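Local atomic coordinates of histidine kinase (Paraburkholderia phymatum, PDB entry 6NB0), a protein that probably acts as a sensor histidine kinase, passing a phosphoryl group from ATP to a histidine side chain of a protein as part of a phosphorelay. Residues M57-L62 and V116-A121; R136-E141 and A178-L183; Q167-D172 and E259-A264. All blocks are in the same frame, centred on the assembly; numbering follows the deposited sequence.

Contact 1 of 3, residues M57-L62 and V116-A121; sequences MRDHVL and VDTTRA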
# COMPACT_ATOMS: atom_id res chain seq x y z
N MET A 57 -3.45 5.97 1.43
CA MET A 57 -4.89 6.20 1.60
C MET A 57 -5.44 5.37 2.76
O MET A 57 -6.30 5.85 3.51
CB MET A 57 -5.66 5.91 0.32
CG MET A 57 -7.12 6.34 0.45
SD MET A 57 -8.07 5.99 -1.07
CE MET A 57 -8.86 4.51 -0.54
N ARG A 58 -4.95 4.13 2.93
CA ARG A 58 -5.41 3.33 4.07
C ARG A 58 -4.93 3.90 5.40
O ARG A 58 -5.64 3.80 6.40
CB ARG A 58 -4.96 1.87 3.95
CG ARG A 58 -5.20 1.15 2.59
CD ARG A 58 -6.65 0.93 2.29
NE ARG A 58 -6.95 0.00 1.17
CZ ARG A 58 -6.88 0.34 -0.13
NH1 ARG A 58 -6.46 1.54 -0.49
NH2 ARG A 58 -7.23 -0.53 -1.08
N ASP A 59 -3.71 4.46 5.43
CA ASP A 59 -3.24 5.17 6.63
C ASP A 59 -4.15 6.34 6.96
O ASP A 59 -4.50 6.59 8.12
CB ASP A 59 -1.83 5.70 6.42
CG ASP A 59 -0.78 4.67 6.62
OD1 ASP A 59 -1.11 3.60 7.16
OD2 ASP A 59 0.39 4.94 6.24
N HIS A 60 -4.51 7.11 5.93
CA HIS A 60 -5.40 8.24 6.10
C HIS A 60 -6.73 7.81 6.70
O HIS A 60 -7.24 8.45 7.62
CB HIS A 60 -5.60 8.92 4.75
CG HIS A 60 -6.35 10.22 4.83
ND1 HIS A 60 -5.79 11.38 5.31
CD2 HIS A 60 -7.62 10.54 4.48
CE1 HIS A 60 -6.68 12.35 5.26
NE2 HIS A 60 -7.80 11.87 4.75
N VAL A 61 -7.30 6.71 6.19
CA VAL A 61 -8.57 6.23 6.73
C VAL A 61 -8.41 5.82 8.19
O VAL A 61 -9.26 6.12 9.03
CB VAL A 61 -9.11 5.08 5.85
CG1 VAL A 61 -10.29 4.40 6.53
CG2 VAL A 61 -9.52 5.58 4.47
N LEU A 62 -7.30 5.15 8.52
CA LEU A 62 -7.06 4.77 9.91
C LEU A 62 -6.96 6.00 10.82
O LEU A 62 -7.50 6.01 11.93
CB LEU A 62 -5.79 3.93 10.02
CG LEU A 62 -5.92 2.42 9.82
CD1 LEU A 62 -4.66 1.86 9.18
CD2 LEU A 62 -6.16 1.78 11.19
N VAL A 116 -2.62 3.94 16.37
CA VAL A 116 -1.67 5.03 16.55
C VAL A 116 -0.24 4.57 16.29
O VAL A 116 0.56 5.28 15.67
CB VAL A 116 -1.83 5.63 17.96
CG1 VAL A 116 -0.74 6.66 18.21
CG2 VAL A 116 -3.22 6.25 18.11
N ASP A 117 0.11 3.36 16.76
CA ASP A 117 1.46 2.86 16.55
C ASP A 117 1.75 2.67 15.07
O ASP A 117 2.86 2.94 14.60
CB ASP A 117 1.67 1.55 17.32
N THR A 118 0.76 2.20 14.31
CA THR A 118 0.93 2.05 12.87
C THR A 118 1.22 3.39 12.21
O THR A 118 2.22 3.55 11.50
CB THR A 118 -0.32 1.40 12.27
OG1 THR A 118 -0.47 0.07 12.80
CG2 THR A 118 -0.23 1.35 10.75
N THR A 119 0.35 4.38 12.43
CA THR A 119 0.53 5.68 11.81
C THR A 119 1.80 6.36 12.30
O THR A 119 2.51 7.00 11.51
CB THR A 119 -0.68 6.56 12.10
OG1 THR A 119 -1.03 6.42 13.48
CG2 THR A 119 -1.87 6.16 11.20
N ARG A 120 2.11 6.22 13.59
CA ARG A 120 3.35 6.79 14.12
C ARG A 120 4.57 6.11 13.52
O ARG A 120 5.61 6.76 13.35
CB ARG A 120 3.37 6.69 15.64
N ALA A 121 4.47 4.83 13.19
CA ALA A 121 5.59 4.16 12.53
C ALA A 121 5.82 4.74 11.14
O ALA A 121 6.94 5.11 10.79
CB ALA A 121 5.34 2.66 12.46
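Asp59 meets Thr118 and Thr119 where helix 44-68 runs past helix 109-125 in a broadly opposite direction. The meeting is made by van der Waals contact, and the methyl groups of the two threonines do the touching. CG2 of Thr119 approaches the backbone carbonyl of Asp59, 4.1 Å from Asp59 O. CG2 of Thr118 comes to 4.3 Å from Asp59 OD1, and Leu62 is a neighbour lying just beyond contact. The backbones come near each other at the same place, with the CA atoms of Asp59 and Thr119 6.4 Å apart.

The threonine hydroxyls turn back to their own helix. In Thr119, a chi1 of 44° tucks OG1 back over its own main chain, where Val116 O is 2.9 Å from OG1 and Ile115 O is also near, while the methyl faces the other helix. Thr118 OG1 likewise makes a weak bond to Ser114 O.

Charge enters through the dimer. Asp59 OD1 forms a salt bridge with Arg58 NE of the second subunit, and Arg58 of this chain returns the same bridge, its NH2 also reaching Glu122 of the second subunit and Glu231 of its own chain. Since Asp59 OD2 lies close to Glu122 OE1 of the same chain, these arginines probably offset the gathered negative charge.

Two helices from each subunit, meeting in this way, are consistent with the dimeric four-helix bundle of the dimerisation and phospho-acceptor (HisKA) domain of histidine kinases.

Contact 2 of 3, residues R136-E141 and A178-L183; sequences RPLLDE and AALWLL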
# COMPACT_ATOMS: atom_id res chain seq x y z
N ARG A 136 15.27 19.22 -11.13
CA ARG A 136 14.70 19.23 -12.48
C ARG A 136 14.57 17.83 -13.09
O ARG A 136 13.53 17.53 -13.70
CB ARG A 136 15.52 20.14 -13.40
CG ARG A 136 15.07 20.09 -14.85
CD ARG A 136 13.63 20.55 -14.99
NE ARG A 136 13.17 20.60 -16.38
CZ ARG A 136 13.34 21.66 -17.18
NH1 ARG A 136 13.97 22.74 -16.74
NH2 ARG A 136 12.87 21.63 -18.43
N PRO A 137 15.56 16.93 -12.97
CA PRO A 137 15.33 15.56 -13.45
C PRO A 137 14.18 14.87 -12.73
O PRO A 137 13.49 14.04 -13.33
CB PRO A 137 16.67 14.85 -13.19
CG PRO A 137 17.71 15.98 -13.19
CD PRO A 137 16.95 17.10 -12.50
N LEU A 138 13.93 15.22 -11.47
CA LEU A 138 12.75 14.65 -10.80
C LEU A 138 11.45 15.12 -11.46
O LEU A 138 10.52 14.32 -11.66
CB LEU A 138 12.77 15.00 -9.31
CG LEU A 138 11.51 14.50 -8.59
CD1 LEU A 138 11.35 12.99 -8.74
CD2 LEU A 138 11.53 14.91 -7.11
N LEU A 139 11.35 16.42 -11.78
CA LEU A 139 10.19 16.93 -12.48
C LEU A 139 10.01 16.25 -13.84
O LEU A 139 8.88 15.90 -14.21
CB LEU A 139 10.33 18.45 -12.65
CG LEU A 139 10.35 19.22 -11.32
CD1 LEU A 139 10.77 20.67 -11.54
CD2 LEU A 139 8.99 19.17 -10.60
N ASP A 140 11.09 16.10 -14.61
CA ASP A 140 10.97 15.48 -15.93
C ASP A 140 10.56 14.02 -15.81
O ASP A 140 9.75 13.52 -16.62
CB ASP A 140 12.29 15.60 -16.70
CG ASP A 140 12.61 17.02 -17.13
OD1 ASP A 140 11.69 17.82 -17.40
OD2 ASP A 140 13.80 17.33 -17.24
N GLU A 141 11.11 13.31 -14.83
CA GLU A 141 10.71 11.92 -14.61
C GLU A 141 9.23 11.81 -14.27
O GLU A 141 8.56 10.88 -14.72
CB GLU A 141 11.55 11.31 -13.49
CG GLU A 141 11.17 9.88 -13.14
CD GLU A 141 12.19 9.19 -12.24
OE1 GLU A 141 12.78 9.88 -11.37
OE2 GLU A 141 12.41 7.97 -12.42
N ALA A 178 6.98 10.00 -5.50
CA ALA A 178 5.63 9.46 -5.41
C ALA A 178 4.59 10.58 -5.28
O ALA A 178 3.52 10.53 -5.90
CB ALA A 178 5.57 8.49 -4.22
N ALA A 179 4.90 11.59 -4.47
CA ALA A 179 3.97 12.69 -4.25
C ALA A 179 3.70 13.47 -5.52
O ALA A 179 2.55 13.80 -5.83
CB ALA A 179 4.50 13.62 -3.14
N LEU A 180 4.75 13.77 -6.30
CA LEU A 180 4.54 14.52 -7.53
C LEU A 180 3.82 13.68 -8.56
O LEU A 180 2.96 14.18 -9.29
CB LEU A 180 5.87 15.02 -8.08
CG LEU A 180 6.62 15.99 -7.13
CD1 LEU A 180 7.97 16.29 -7.73
CD2 LEU A 180 5.84 17.27 -6.93
N TRP A 181 4.17 12.40 -8.65
CA TRP A 181 3.44 11.49 -9.53
C TRP A 181 1.93 11.54 -9.25
O TRP A 181 1.12 11.64 -10.17
CB TRP A 181 3.98 10.07 -9.33
CG TRP A 181 3.30 9.00 -10.19
CD1 TRP A 181 3.71 8.54 -11.41
CD2 TRP A 181 2.12 8.26 -9.84
NE1 TRP A 181 2.83 7.55 -11.86
CE2 TRP A 181 1.85 7.37 -10.91
CE3 TRP A 181 1.26 8.27 -8.73
CZ2 TRP A 181 0.75 6.50 -10.89
CZ3 TRP A 181 0.17 7.39 -8.72
CH2 TRP A 181 -0.07 6.53 -9.79
N LEU A 182 1.55 11.49 -7.97
CA LEU A 182 0.13 11.44 -7.62
C LEU A 182 -0.53 12.79 -7.86
O LEU A 182 -1.67 12.86 -8.33
CB LEU A 182 -0.03 11.01 -6.16
CG LEU A 182 -1.47 10.92 -5.61
CD1 LEU A 182 -2.31 9.94 -6.45
CD2 LEU A 182 -1.44 10.45 -4.14
N LEU A 183 0.19 13.88 -7.54
CA LEU A 183 -0.30 15.23 -7.82
C LEU A 183 -0.72 15.36 -9.28
O LEU A 183 -1.81 15.87 -9.58
CB LEU A 183 0.81 16.23 -7.48
CG LEU A 183 0.48 17.65 -7.04
CD1 LEU A 183 -0.13 17.60 -5.64
CD2 LEU A 183 1.74 18.52 -7.09
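In the ATP-binding type of domain that follows the phospho-acceptor helices in histidine kinases, helices pack as a layer on one side of a mixed sheet, and here two of them meet through Leu138, Leu139 and Leu180. The contact is wholly apolar and converges on one methyl. Leu180 CD1, carried across from helix 173-189, sits 3.9 Å from Leu138 CD2 and 4.1 Å from Leu138 CG, and its distance to Leu139 CD2 is 4.2 Å. It therefore touches the ends of two consecutive leucines of helix 135-154, both crossing it at a slant.

Those leucines leave their helix in different directions. Leu138 has CG anti to the backbone N (chi1 177°), whereas in Leu139 CG is anti to the carbonyl carbon (chi1 -63°); the difference helps bring both CD2 methyls up to Leu180. Leu139 also rests on Leu160 of strand 157-161, so it touches the sheet as well as the helix.

Away from the contact, Arg136 and Asp140 pair on the same helix. Arg136 NE meets Asp140 OD1 at 3.3 Å, a weak hydrogen bond within a salt bridge one turn apart, with the oxygen in the guanidinium plane at its edge. Further along, Glu141 is held by Arg173 and by Arg45 of helix 44-68.

Leucine packing between helices on one side of a mixed sheet is consistent with the alpha/beta sandwich (Bergerat fold) of histidine kinase ATP-binding domains.

Contact 3 of 3, residues Q167-D172 and E259-A264; sequences QQMDGD and EAHDGA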
# COMPACT_ATOMS: atom_id res chain seq x y z
N GLN A 167 19.12 23.33 -9.66
CA GLN A 167 18.82 23.40 -8.23
C GLN A 167 18.74 22.01 -7.61
O GLN A 167 18.24 21.08 -8.23
CB GLN A 167 17.49 24.12 -7.98
CG GLN A 167 17.58 25.64 -8.10
CD GLN A 167 17.45 26.14 -9.54
OE1 GLN A 167 17.44 25.35 -10.50
NE2 GLN A 167 17.33 27.46 -9.69
N GLN A 168 19.23 21.89 -6.38
CA GLN A 168 19.14 20.65 -5.63
C GLN A 168 18.31 20.85 -4.37
O GLN A 168 18.12 21.98 -3.87
CB GLN A 168 20.53 20.14 -5.24
CG GLN A 168 21.44 19.85 -6.45
CD GLN A 168 21.83 18.38 -6.56
OE1 GLN A 168 22.00 17.70 -5.54
NE2 GLN A 168 21.97 17.89 -7.79
N MET A 169 17.85 19.73 -3.83
CA MET A 169 17.07 19.69 -2.61
C MET A 169 17.53 18.51 -1.77
O MET A 169 17.68 17.40 -2.30
CB MET A 169 15.58 19.54 -2.92
CG MET A 169 14.71 19.16 -1.74
SD MET A 169 12.97 19.07 -2.22
CE MET A 169 12.22 19.15 -0.60
N ASP A 170 17.73 18.74 -0.48
CA ASP A 170 18.03 17.67 0.48
C ASP A 170 16.68 17.11 0.92
O ASP A 170 16.04 17.63 1.83
CB ASP A 170 18.84 18.21 1.65
CG ASP A 170 19.25 17.12 2.65
OD1 ASP A 170 19.34 15.94 2.24
OD2 ASP A 170 19.45 17.45 3.83
N GLY A 171 16.24 16.05 0.26
CA GLY A 171 14.91 15.53 0.52
C GLY A 171 14.87 14.03 0.35
O GLY A 171 15.86 13.38 0.00
N ASP A 172 13.69 13.47 0.59
CA ASP A 172 13.48 12.03 0.42
C ASP A 172 13.03 11.87 -1.03
O ASP A 172 11.85 12.02 -1.34
CB ASP A 172 12.44 11.51 1.41
CG ASP A 172 12.25 10.01 1.35
OD1 ASP A 172 12.38 9.43 0.26
OD2 ASP A 172 11.96 9.41 2.40
N GLU A 259 3.82 17.10 4.60
CA GLU A 259 3.95 17.44 6.01
C GLU A 259 5.19 16.81 6.62
O GLU A 259 5.79 17.39 7.52
CB GLU A 259 2.69 17.04 6.78
CG GLU A 259 1.50 17.88 6.31
CD GLU A 259 0.19 17.52 6.99
OE1 GLU A 259 0.17 16.56 7.79
OE2 GLU A 259 -0.81 18.22 6.70
N ALA A 260 5.62 15.65 6.10
CA ALA A 260 6.85 15.02 6.58
C ALA A 260 8.08 15.85 6.20
O ALA A 260 9.10 15.79 6.91
CB ALA A 260 6.96 13.61 6.00
N HIS A 261 8.00 16.62 5.11
CA HIS A 261 9.05 17.56 4.74
C HIS A 261 8.79 18.97 5.30
O HIS A 261 9.22 19.95 4.69
CB HIS A 261 9.20 17.62 3.21
CG HIS A 261 9.87 16.42 2.62
ND1 HIS A 261 9.18 15.27 2.29
CD2 HIS A 261 11.16 16.19 2.28
CE1 HIS A 261 10.02 14.38 1.79
NE2 HIS A 261 11.23 14.91 1.76
N ASP A 262 8.10 19.08 6.44
CA ASP A 262 7.81 20.38 7.07
C ASP A 262 7.14 21.33 6.08
O ASP A 262 7.44 22.52 6.03
CB ASP A 262 9.08 21.00 7.64
CG ASP A 262 9.72 20.14 8.72
OD1 ASP A 262 9.00 19.33 9.33
OD2 ASP A 262 10.94 20.29 8.96
N GLY A 263 6.21 20.79 5.29
CA GLY A 263 5.53 21.52 4.24
C GLY A 263 4.03 21.43 4.42
O GLY A 263 3.51 21.27 5.52
N ALA A 264 3.32 21.51 3.29
CA ALA A 264 1.87 21.59 3.36
C ALA A 264 1.30 21.17 2.03
O ALA A 264 1.97 21.25 0.99
CB ALA A 264 1.40 23.01 3.72
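With CG anti to its carbonyl carbon (chi1 -73°), His261 sends its imidazole from the end of helix 252-260 to the backbone of Gly171 and Asp172, while Asp172 has CG anti to the backbone N (chi1 -176°) and swings its carboxylate clear of the ring, leaving its main chain and CB beside the imidazole.

Asp172 N donates a hydrogen bond to His261 NE2, 3.1 Å long and nearly straight at 169°. The nitrogen lies in the ring plane, so the bond meets the imidazole edge-on. At that edge, too, Gly171 CA is 3.9 Å from His261 NE2. Asp172 CB lies close to the same nitrogen, 3.6 Å from His261 NE2. Met169 adds a looser touch, its CE 4.3 Å from His261 CD2.

On its other nitrogen the ring bonds to Val257 O through ND1. The two bonds together fix how the ring is turned, and the pattern is consistent with a neutral imidazole protonated on ND1. The helix itself ends in a Schellman motif with Asp262, of positive phi, at C-prime.

Asp172 is also the N-cap of helix 173-189, its OD1 accepting from Arg175 N. The contact thus joins the start of that helix to the end of helix 252-260, with Leu176 of helix 173-189 and Ala282 of strand 276-283 packing on His261, and strand 131-134 pairing alongside strand 168-171.

From the N terminus, helix 44-68 leads into contact 1, which closes a loop through a partly unmodelled hairpin back to helix 109-125 and ties the phospho-acceptor helices together at the dimer interface. That loop is finished before the next opens. Contact 2 then starts on helix 135-154 and closes on helix 173-189; contact 3 opens between those two points and closes at the C-terminal end of helix 252-260, so the two cross. They share the alpha/beta domain, their centres 13 Å apart: contact 3 uses strand 168-171, and contact 2 the helix 173-189 that follows it directly. Contact 1 lies farther off, its centre 24 Å from that of contact 2 and 21 Å from that of contact 3.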